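Long-range contacts in fatty acid synthase 1, isoform A (Drosophila melanogaster, PDB 6FN6), which probably builds long-chain saturated fatty acids from acetyl-CoA and malonyl-CoA with NADPH, this chain holding the dehydratase, enoylreductase and ketoreductase region of the multifunctional enzyme: residues A[305-310]-A[369-374]; A[316-321]-A[351-356]; A[339-344]-A[358-363]. All blocks are in the same frame, centred on the assembly; numbering follows the deposited sequence.

Contact 1 of 3, residues A[305-310]-A[369-374]; sequences KGVELA and PVEQNC
The carboxylate of Glu371 is a flat plate with the end of Lys305 laid over one face. CE of Lys305 stands almost directly above the plane, 3.4 Å from Glu371 CD. NZ lies over the same face, shifted toward the side between CG and OE2. NZ forms a salt bridge with Glu371 OE2 at 3.1 Å, but as a hydrogen bond it is weak; the nitrogen stands well above the plane. At the edges, OE1 borders CG1 of Val307 at 3.8 Å, while OE2 also makes a salt bridge with Arg359. Arg359 is the stronger partner of this oxygen.

The second flat group is the peptide carbonyl of Gln372. Lys305 NZ reaches its O at 2.8 Å, in the carbonyl plane, with a C=O...N angle of 158°. The lysine gets there because CG is anti to the backbone N (chi1 -168°) and the rest of the chain is extended. On the way, CD passes 3.4 Å from Asn373 O.

Deeper in, the contact is apolar. SG of Cys374 sits 4.0 Å from Val307 CG1. The two branches of Val370 divide their work. CG2 meets Val307 CG2 at 4.1 Å, and CG1 meets Leu309 CD2 at 3.9 Å, the leucine crossing nearly at a right angle.

Strand 303-309 is a central strand of a sheet whose order is that of class I methyltransferases, consistent with the pseudo-methyltransferase domain of animal fatty acid synthases. Segment 369-374 is the loop leading into the adjacent parallel strand 374-380.

The chemistry is layered: valine, leucine and cysteine fill the inside, and the charged groups lie at the outer end. With a lysine and an arginine on one carboxylate, Glu371 would be expected to stay ionised, while the lysine is also held by a backbone oxygen.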
# COMPACT_ATOMS: atom_id res chain seq x y z
N LYS A 305 -61.38 -4.30 37.91
CA LYS A 305 -61.14 -5.43 38.81
C LYS A 305 -61.90 -6.67 38.36
O LYS A 305 -63.08 -6.60 38.02
CB LYS A 305 -61.55 -5.06 40.24
CG LYS A 305 -61.09 -6.05 41.30
CD LYS A 305 -61.51 -5.60 42.69
CE LYS A 305 -60.85 -6.43 43.78
NZ LYS A 305 -61.45 -6.16 45.12
N GLY A 306 -61.22 -7.82 38.37
CA GLY A 306 -61.85 -9.08 38.00
C GLY A 306 -61.18 -10.29 38.62
O GLY A 306 -60.06 -10.19 39.12
N VAL A 307 -61.87 -11.42 38.61
CA VAL A 307 -61.32 -12.66 39.16
C VAL A 307 -61.71 -13.84 38.27
O VAL A 307 -62.65 -13.76 37.49
CB VAL A 307 -61.80 -12.89 40.61
CG1 VAL A 307 -61.35 -11.75 41.51
CG2 VAL A 307 -63.32 -13.05 40.66
N GLU A 308 -60.97 -14.94 38.41
CA GLU A 308 -61.28 -16.17 37.69
C GLU A 308 -61.36 -17.35 38.65
O GLU A 308 -60.38 -17.70 39.31
CB GLU A 308 -60.24 -16.45 36.60
CG GLU A 308 -60.25 -17.90 36.11
CD GLU A 308 -59.38 -18.11 34.88
OE1 GLU A 308 -58.41 -17.34 34.69
OE2 GLU A 308 -59.68 -19.04 34.09
N LEU A 309 -62.54 -17.96 38.71
CA LEU A 309 -62.75 -19.15 39.53
C LEU A 309 -62.11 -20.37 38.86
O LEU A 309 -62.42 -20.67 37.70
CB LEU A 309 -64.24 -19.37 39.77
CG LEU A 309 -64.97 -18.17 40.38
CD1 LEU A 309 -66.47 -18.41 40.44
CD2 LEU A 309 -64.43 -17.85 41.77
N ALA A 310 -61.23 -21.05 39.58
CA ALA A 310 -60.43 -22.13 39.01
C ALA A 310 -60.52 -23.43 39.81
O ALA A 310 -59.50 -24.08 40.06
CB ALA A 310 -58.98 -21.70 38.89
N PRO A 369 -67.77 -15.01 49.99
CA PRO A 369 -67.36 -14.18 48.84
C PRO A 369 -65.87 -14.22 48.55
O PRO A 369 -65.06 -14.13 49.48
CB PRO A 369 -67.80 -12.78 49.26
CG PRO A 369 -67.74 -12.79 50.73
CD PRO A 369 -68.14 -14.17 51.15
N VAL A 370 -65.51 -14.35 47.28
CA VAL A 370 -64.11 -14.46 46.89
C VAL A 370 -63.42 -13.10 47.04
O VAL A 370 -62.27 -13.02 47.46
CB VAL A 370 -63.97 -15.00 45.46
CG1 VAL A 370 -64.56 -16.40 45.37
CG2 VAL A 370 -64.65 -14.08 44.45
N GLU A 371 -64.13 -12.03 46.69
CA GLU A 371 -63.59 -10.68 46.79
C GLU A 371 -64.72 -9.65 46.71
O GLU A 371 -65.82 -9.97 46.27
CB GLU A 371 -62.55 -10.42 45.70
CG GLU A 371 -61.76 -9.15 45.92
CD GLU A 371 -60.31 -9.27 45.51
OE1 GLU A 371 -59.97 -10.20 44.75
OE2 GLU A 371 -59.49 -8.44 45.96
N GLN A 372 -64.44 -8.42 47.13
CA GLN A 372 -65.46 -7.38 47.16
C GLN A 372 -65.33 -6.38 46.01
O GLN A 372 -64.22 -6.03 45.59
CB GLN A 372 -65.41 -6.63 48.50
CG GLN A 372 -64.04 -6.08 48.89
CD GLN A 372 -64.08 -5.31 50.20
OE1 GLN A 372 -64.84 -5.65 51.10
NE2 GLN A 372 -63.26 -4.27 50.30
N ASN A 373 -66.48 -5.95 45.49
CA ASN A 373 -66.55 -4.93 44.44
C ASN A 373 -65.68 -5.22 43.23
O ASN A 373 -64.75 -4.46 42.92
CB ASN A 373 -66.17 -3.57 45.01
CG ASN A 373 -67.11 -3.12 46.11
OD1 ASN A 373 -68.26 -2.76 45.85
ND2 ASN A 373 -66.63 -3.12 47.35
N CYS A 374 -65.97 -6.31 42.53
CA CYS A 374 -65.31 -6.62 41.27
C CYS A 374 -66.14 -6.09 40.11
O CYS A 374 -67.35 -5.93 40.23
CB CYS A 374 -65.10 -8.13 41.13
SG CYS A 374 -64.02 -8.85 42.38

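Contact 2 of 3, residues A[316-321]-A[351-356]; sequences DVLVAN and AALGDS
Asn321 reaches across to Leu353 and Ser356 and joins two helices on one side of an alpha/beta sheet of the methyltransferase type. Helix 320-329 connects strands 303-309 and 334-341, and helix 346-353 connects strands 334-341 and 359-362. The contact therefore ties the start of one connecting helix to the end of the next.

The asparagine can be followed outward. Its CB lies 3.9 Å from OG of Ser356. CG is anti to its own carbonyl carbon (chi1 -77°), which turns the amide toward segment 351-356. At CG the serine hydroxyl is already closer, at 3.3 Å. The amide then splits its two ends between two partners. OD1 accepts a hydrogen bond from Ser356 OG at 2.7 Å. The hydroxyl stands above the carbonyl plane, well away from the lone-pair directions. ND2 donates to Leu353 O at 3.1 Å, and here the fit is better: the N-H...O angle is 159°, and the oxygen lies close to the plane of the amide. Together the two bonds fix which way round the amide sits.

Leu353 ends its helix, and Gly354 after it has positive phi, so the asparagine takes a carbonyl at the point where the chain leaves the helix.

Below the amide the contact is apolar. CD2 of Leu353 faces CD1 of Leu318, the two side chains crossing at about a right angle. The modelled gap between these methyls is very short, and its exact value is doubtful at this resolution. Ala320 CB adds a looser touch to the same methyl at 4.1 Å. Val339, from the sheet beneath, packs on both Ala320 and Leu353. CD2 of Leu353 also comes to 3.6 Å from OD1 of Asn321, so the leucine methyl lies next to the amide oxygen.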
# COMPACT_ATOMS: atom_id res chain seq x y z
N ASP A 316 -52.96 -24.51 33.62
CA ASP A 316 -52.54 -23.99 32.32
C ASP A 316 -53.70 -23.38 31.52
O ASP A 316 -53.52 -22.38 30.83
CB ASP A 316 -51.90 -25.11 31.49
CG ASP A 316 -51.20 -24.59 30.25
OD1 ASP A 316 -51.02 -23.35 30.14
OD2 ASP A 316 -50.82 -25.41 29.39
N VAL A 317 -54.88 -23.98 31.62
CA VAL A 317 -56.00 -23.59 30.75
C VAL A 317 -56.74 -22.33 31.21
O VAL A 317 -57.55 -21.80 30.47
CB VAL A 317 -57.01 -24.75 30.62
CG1 VAL A 317 -56.36 -25.96 29.97
CG2 VAL A 317 -57.63 -25.11 31.97
N LEU A 318 -56.46 -21.86 32.43
CA LEU A 318 -57.13 -20.67 32.94
C LEU A 318 -56.86 -19.49 32.00
O LEU A 318 -55.82 -19.43 31.35
CB LEU A 318 -56.69 -20.35 34.37
CG LEU A 318 -55.19 -20.32 34.68
CD1 LEU A 318 -54.60 -18.95 34.42
CD2 LEU A 318 -54.95 -20.75 36.12
N VAL A 319 -57.81 -18.55 31.93
CA VAL A 319 -57.75 -17.47 30.96
C VAL A 319 -57.30 -16.14 31.57
O VAL A 319 -57.18 -15.14 30.86
CB VAL A 319 -59.12 -17.28 30.27
CG1 VAL A 319 -59.56 -18.57 29.59
CG2 VAL A 319 -60.18 -16.80 31.26
N ALA A 320 -57.08 -16.13 32.88
CA ALA A 320 -56.75 -14.91 33.61
C ALA A 320 -55.76 -14.00 32.87
O ALA A 320 -55.99 -12.80 32.75
CB ALA A 320 -56.18 -15.26 34.98
N ASN A 321 -54.67 -14.59 32.38
CA ASN A 321 -53.64 -13.81 31.68
C ASN A 321 -54.24 -13.08 30.49
O ASN A 321 -53.98 -11.90 30.28
CB ASN A 321 -52.50 -14.72 31.23
CG ASN A 321 -51.56 -15.10 32.36
OD1 ASN A 321 -51.65 -14.55 33.46
ND2 ASN A 321 -50.66 -16.04 32.10
N ALA A 351 -47.24 -20.52 39.78
CA ALA A 351 -46.20 -20.81 38.80
C ALA A 351 -46.74 -20.76 37.38
O ALA A 351 -46.07 -20.26 36.47
CB ALA A 351 -45.58 -22.17 39.09
N ALA A 352 -47.95 -21.28 37.19
CA ALA A 352 -48.56 -21.35 35.87
C ALA A 352 -48.77 -19.97 35.25
O ALA A 352 -48.49 -19.76 34.07
CB ALA A 352 -49.89 -22.09 35.95
N LEU A 353 -49.26 -19.02 36.04
CA LEU A 353 -49.50 -17.66 35.56
C LEU A 353 -48.23 -17.00 35.04
O LEU A 353 -48.25 -16.33 34.00
CB LEU A 353 -50.11 -16.80 36.67
CG LEU A 353 -51.51 -17.20 37.13
CD1 LEU A 353 -51.88 -16.48 38.42
CD2 LEU A 353 -52.52 -16.90 36.04
N GLY A 354 -47.13 -17.18 35.75
CA GLY A 354 -45.85 -16.67 35.31
C GLY A 354 -45.63 -15.18 35.51
O GLY A 354 -46.01 -14.61 36.53
N ASP A 355 -45.00 -14.56 34.52
CA ASP A 355 -44.61 -13.16 34.58
C ASP A 355 -45.73 -12.24 34.09
O ASP A 355 -45.48 -11.18 33.52
CB ASP A 355 -43.35 -12.93 33.75
CG ASP A 355 -42.76 -11.55 33.93
OD1 ASP A 355 -42.92 -10.97 35.03
OD2 ASP A 355 -42.13 -11.03 32.98
N SER A 356 -46.98 -12.64 34.32
CA SER A 356 -48.13 -11.89 33.84
C SER A 356 -48.55 -10.80 34.81
O SER A 356 -49.00 -9.73 34.40
CB SER A 356 -49.31 -12.84 33.59
OG SER A 356 -50.49 -12.11 33.28

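Contact 3 of 3, residues A[339-344]-A[358-363]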
# COMPACT_ATOMS: atom_id res chain seq x y z
N VAL A 339 -56.67 -15.00 40.44
CA VAL A 339 -57.19 -16.35 40.27
C VAL A 339 -57.56 -16.90 41.64
O VAL A 339 -56.72 -17.00 42.53
CB VAL A 339 -56.17 -17.26 39.56
CG1 VAL A 339 -56.75 -18.66 39.35
CG2 VAL A 339 -55.74 -16.66 38.24
N VAL A 340 -58.83 -17.25 41.79
CA VAL A 340 -59.34 -17.76 43.05
C VAL A 340 -59.33 -19.28 43.03
O VAL A 340 -59.77 -19.90 42.06
CB VAL A 340 -60.76 -17.22 43.33
CG1 VAL A 340 -61.18 -17.57 44.75
CG2 VAL A 340 -60.82 -15.72 43.11
N THR A 341 -58.83 -19.87 44.10
CA THR A 341 -58.73 -21.32 44.20
C THR A 341 -59.28 -21.81 45.53
O THR A 341 -58.97 -21.26 46.58
CB THR A 341 -57.27 -21.81 44.04
OG1 THR A 341 -57.23 -23.24 44.13
CG2 THR A 341 -56.37 -21.20 45.12
N SER A 342 -60.12 -22.84 45.46
CA SER A 342 -60.70 -23.44 46.65
C SER A 342 -59.94 -24.70 47.05
O SER A 342 -60.15 -25.24 48.14
CB SER A 342 -62.18 -23.76 46.42
OG SER A 342 -62.78 -24.27 47.59
N ASN A 343 -59.08 -25.18 46.17
CA ASN A 343 -58.39 -26.45 46.40
C ASN A 343 -57.01 -26.22 47.00
O ASN A 343 -56.16 -27.12 47.00
CB ASN A 343 -58.27 -27.23 45.09
CG ASN A 343 -59.62 -27.50 44.44
OD1 ASN A 343 -59.81 -27.28 43.25
ND2 ASN A 343 -60.58 -27.97 45.24
N ASN A 344 -56.78 -25.01 47.51
CA ASN A 344 -55.56 -24.67 48.24
C ASN A 344 -54.29 -25.21 47.58
O ASN A 344 -53.42 -25.77 48.24
CB ASN A 344 -55.66 -25.19 49.68
CG ASN A 344 -56.83 -24.58 50.43
OD1 ASN A 344 -57.69 -25.29 50.95
ND2 ASN A 344 -56.87 -23.25 50.49
N VAL A 358 -50.68 -11.56 37.56
CA VAL A 358 -52.00 -11.90 38.06
C VAL A 358 -51.80 -12.47 39.45
O VAL A 358 -51.10 -13.47 39.63
CB VAL A 358 -52.72 -12.90 37.12
CG1 VAL A 358 -54.02 -13.38 37.74
CG2 VAL A 358 -52.99 -12.26 35.77
N ARG A 359 -52.42 -11.84 40.44
CA ARG A 359 -52.29 -12.29 41.82
C ARG A 359 -53.15 -13.53 42.05
O ARG A 359 -53.92 -13.93 41.19
CB ARG A 359 -52.66 -11.17 42.79
CG ARG A 359 -54.05 -10.61 42.62
CD ARG A 359 -54.12 -9.18 43.13
NE ARG A 359 -55.50 -8.74 43.33
CZ ARG A 359 -56.21 -8.99 44.43
NH1 ARG A 359 -55.68 -9.69 45.43
NH2 ARG A 359 -57.46 -8.55 44.52
N VAL A 360 -52.99 -14.14 43.22
CA VAL A 360 -53.76 -15.32 43.59
C VAL A 360 -54.34 -15.18 45.00
O VAL A 360 -53.61 -14.90 45.95
CB VAL A 360 -52.90 -16.60 43.48
CG1 VAL A 360 -53.70 -17.83 43.88
CG2 VAL A 360 -52.34 -16.75 42.07
N VAL A 361 -55.64 -15.38 45.12
CA VAL A 361 -56.32 -15.31 46.41
C VAL A 361 -56.77 -16.71 46.80
O VAL A 361 -57.17 -17.51 45.95
CB VAL A 361 -57.50 -14.32 46.36
CG1 VAL A 361 -58.23 -14.29 47.70
CG2 VAL A 361 -57.02 -12.93 45.98
N SER A 362 -56.72 -17.00 48.10
CA SER A 362 -57.08 -18.32 48.62
C SER A 362 -58.38 -18.28 49.40
O SER A 362 -58.40 -17.92 50.58
CB SER A 362 -55.96 -18.85 49.51
OG SER A 362 -54.71 -18.82 48.84
N LYS A 363 -59.48 -18.65 48.74
CA LYS A 363 -60.78 -18.69 49.39
C LYS A 363 -61.68 -19.75 48.76
O LYS A 363 -61.62 -20.00 47.56
CB LYS A 363 -61.46 -17.32 49.30
CG LYS A 363 -60.91 -16.30 50.29
CD LYS A 363 -61.75 -15.03 50.31
CE LYS A 363 -61.18 -14.01 51.29
NZ LYS A 363 -61.25 -14.49 52.70
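Val339 and Val358 both hold CG1 anti to the backbone N (chi1 -178° and 173°). This leaves CG2 of Val339 pointing at CG1 of Val358, and the two methyls meet at 3.7 Å. Val360 has the same torsion, which sets its CG1 beside Val339 O at 3.4 Å.

The backbones pair as parallel strands, their axes 26° apart. Val339 bonds through both its N and its O to strand 359-362, on either side of its partner Val360 in sequence: its N donates to Arg359 O at 3.0 Å, and its O accepts from Val361 N at 3.2 Å. Further along the bonds weaken. Thr341 N reaches Val361 O at 3.4 Å, and Lys363 N makes a bent, weak bond to Thr341 O.

The two strands belong to a beta-alpha-beta unit whose connection is helix 346-353. Val339 and Val360 point to the face covered by that helix, where both touch Leu353. Val340 and Val361 point to the opposite face, where Val340 packs on Val307, Leu309 and Val370. CG1 of Val340 also lies 3.7 Å from Lys363 O.

Strand 359-362 is the last strand of the sheet within this chain. The guanidinium of Arg359 turns to Asp336 and Glu371; its backbone O serves Val339. The chemistry is thus backbone pairing between valine-rich strands: firm at Val339, and progressively looser toward the C-terminal ends of the strands.

The three contacts lie in one alpha/beta domain, and contacts 2 and 3 fall wholly within the span of chain closed by contact 1. Contacts 1 and 3 have centres about 10 Å apart and share the sheet. Glu308 O bonds the N of Val340, and the Arg359-Glu371 salt bridge joins the two contacts. Contacts 2 and 3 are about 12 Å apart between centres; Val358 of contact 3 packs on both Ala320 and Leu353 of contact 2. Contacts 1 and 2, about 16 Å apart between centres, meet through the Glu308 carboxylate, which accepts a hydrogen bond from the N of Val319. All three lie away from the predicted dehydratase residues His24 and Asp175.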